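Local coordinates for protein peptide ABC transporter permease (Staphylococcus hominis, PDB 6H7U) that probably carries small peptides across the cell membrane together with protons, as transporters of the POT family do, at residues Leu272-Val277 / Lys427-Gln432. Numbering follows the deposited sequence.
Sequences LRSKDV and KAFNAQ
The Phe-429 ring meets Ser-274 at its edge. Ser-274 OG lies near the ring plane, 3.2 Å from Phe-429 CE1. Ser-274 CB lies clear of that plane, 3.6 Å from Phe-429 CZ. Gln-432 CB, three residues on, lies in plane at the opposite edge. The Val-277 side chain crosses that of Phe-429 at about a right angle. The apolar touch is made by one methyl, Val-277 CG2, which lies oblique to the ring at 3.6 Å from Phe-429 CD1. Phe-429 CG is anti to its carbonyl carbon (chi1 -65°), which sends the ring toward 272-277. Phe-429 is the N-cap residue of helix 430-451, and its side chain also touches Met-271 of helix 249-273. The contact joins two interhelical turns of an MFS-fold transporter. One links helix 249-273 to helix 279-302; the other leads from helix 397-423 into helix 430-451. Both probably face the cytoplasm. Ser-274 OG also accepts a weak hydrogen bond from Asp-276 N (3.3 Å), within 272-277. Nearer the solvent, where both residues are exposed, Asp-276 CB is 4.3 Å from Ala-428 CB. Glu-281 OE2 takes a hydrogen bond from Lys-427 N.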
loop_
_atom_site.group_PDB
_atom_site.type_symbol
_atom_site.label_atom_id
_atom_site.label_comp_id
_atom_site.label_asym_id
_atom_site.label_seq_id
_atom_site.Cartn_x
_atom_site.Cartn_y
_atom_site.Cartn_z
ATOM N N LEU A 272 -0.817 -9.276 23.802
ATOM C CA LEU A 272 -1.725 -9.690 24.881
ATOM C C LEU A 272 -1.024 -10.509 25.970
ATOM O O LEU A 272 -1.216 -10.219 27.151
ATOM C CB LEU A 272 -2.969 -10.444 24.356
ATOM C CG LEU A 272 -3.982 -9.655 23.506
ATOM C CD1 LEU A 272 -4.970 -10.584 22.832
ATOM C CD2 LEU A 272 -4.732 -8.626 24.325
ATOM N N ARG A 273 -0.199 -11.503 25.580
ATOM C CA ARG A 273 0.525 -12.375 26.514
ATOM C C ARG A 273 1.711 -11.702 27.228
ATOM O O ARG A 273 2.241 -12.286 28.178
ATOM C CB ARG A 273 0.979 -13.676 25.830
ATOM C CG ARG A 273 -0.151 -14.658 25.541
ATOM C CD ARG A 273 0.367 -15.917 24.874
ATOM N NE ARG A 273 0.773 -16.922 25.855
ATOM C CZ ARG A 273 2.023 -17.139 26.260
ATOM N NH1 ARG A 273 3.024 -16.421 25.759
ATOM N NH2 ARG A 273 2.282 -18.077 27.159
ATOM N N SER A 274 2.123 -10.490 26.790
ATOM C CA SER A 274 3.237 -9.755 27.400
ATOM C C SER A 274 2.935 -9.319 28.834
ATOM O O SER A 274 1.782 -9.035 29.172
ATOM C CB SER A 274 3.637 -8.551 26.555
ATOM O OG SER A 274 4.800 -7.939 27.091
ATOM N N LYS A 275 3.982 -9.296 29.674
ATOM C CA LYS A 275 3.915 -8.919 31.087
ATOM C C LYS A 275 4.222 -7.422 31.282
ATOM O O LYS A 275 4.054 -6.899 32.387
ATOM C CB LYS A 275 4.867 -9.799 31.922
ATOM C CG LYS A 275 4.463 -11.271 31.991
ATOM C CD LYS A 275 5.673 -12.170 32.183
ATOM C CE LYS A 275 5.317 -13.630 32.054
ATOM N NZ LYS A 275 6.502 -14.504 32.258
ATOM N N ASP A 276 4.641 -6.736 30.195
ATOM C CA ASP A 276 4.968 -5.306 30.186
ATOM C C ASP A 276 3.728 -4.437 29.936
ATOM O O ASP A 276 3.671 -3.305 30.421
ATOM C CB ASP A 276 6.059 -4.998 29.141
ATOM C CG ASP A 276 7.334 -5.819 29.257
ATOM O OD1 ASP A 276 7.790 -6.058 30.401
ATOM O OD2 ASP A 276 7.888 -6.207 28.205
ATOM N N VAL A 277 2.744 -4.972 29.177
ATOM C CA VAL A 277 1.476 -4.315 28.839
ATOM C C VAL A 277 0.575 -4.337 30.085
ATOM O O VAL A 277 0.326 -5.411 30.641
ATOM C CB VAL A 277 0.799 -4.985 27.603
ATOM C CG1 VAL A 277 -0.562 -4.368 27.297
ATOM C CG2 VAL A 277 1.697 -4.920 26.372
ATOM N N LYS A 427 3.110 0.988 25.846
ATOM C CA LYS A 427 4.392 1.682 26.020
ATOM C C LYS A 427 5.564 0.962 25.323
ATOM O O LYS A 427 6.270 1.585 24.529
ATOM C CB LYS A 427 4.682 1.912 27.518
ATOM C CG LYS A 427 5.918 2.765 27.802
ATOM C CD LYS A 427 6.275 2.758 29.282
ATOM C CE LYS A 427 7.611 3.400 29.571
ATOM N NZ LYS A 427 7.562 4.883 29.453
ATOM N N ALA A 428 5.751 -0.340 25.608
ATOM C CA ALA A 428 6.836 -1.161 25.065
ATOM C C ALA A 428 6.561 -1.750 23.668
ATOM O O ALA A 428 7.473 -2.321 23.063
ATOM C CB ALA A 428 7.177 -2.273 26.051
ATOM N N PHE A 429 5.320 -1.608 23.156
ATOM C CA PHE A 429 4.919 -2.168 21.863
ATOM C C PHE A 429 4.402 -1.112 20.869
ATOM O O PHE A 429 3.372 -1.314 20.220
ATOM C CB PHE A 429 3.909 -3.319 22.068
ATOM C CG PHE A 429 4.489 -4.508 22.796
ATOM C CD1 PHE A 429 4.557 -4.528 24.184
ATOM C CD2 PHE A 429 4.976 -5.603 22.094
ATOM C CE1 PHE A 429 5.123 -5.612 24.857
ATOM C CE2 PHE A 429 5.530 -6.694 22.767
ATOM C CZ PHE A 429 5.602 -6.689 24.144
ATOM N N ASN A 430 5.162 -0.011 20.712
ATOM C CA ASN A 430 4.820 1.077 19.791
ATOM C C ASN A 430 5.063 0.710 18.329
ATOM O O ASN A 430 4.222 1.026 17.483
ATOM C CB ASN A 430 5.535 2.372 20.167
ATOM C CG ASN A 430 4.798 3.189 21.199
ATOM O OD1 ASN A 430 5.250 3.351 22.334
ATOM N ND2 ASN A 430 3.646 3.730 20.828
ATOM N N ALA A 431 6.204 0.047 18.030
ATOM C CA ALA A 431 6.563 -0.400 16.679
ATOM C C ALA A 431 5.698 -1.597 16.280
ATOM O O ALA A 431 5.303 -1.701 15.116
ATOM C CB ALA A 431 8.038 -0.767 16.615
ATOM N N GLN A 432 5.373 -2.473 17.264
ATOM C CA GLN A 432 4.522 -3.655 17.092
ATOM C C GLN A 432 3.079 -3.262 16.761
ATOM O O GLN A 432 2.406 -3.994 16.034
ATOM C CB GLN A 432 4.590 -4.584 18.318
ATOM C CG GLN A 432 5.857 -5.448 18.360
ATOM C CD GLN A 432 7.017 -4.848 19.133
ATOM O OE1 GLN A 432 7.096 -3.639 19.387
ATOM N NE2 GLN A 432 7.960 -5.695 19.519
#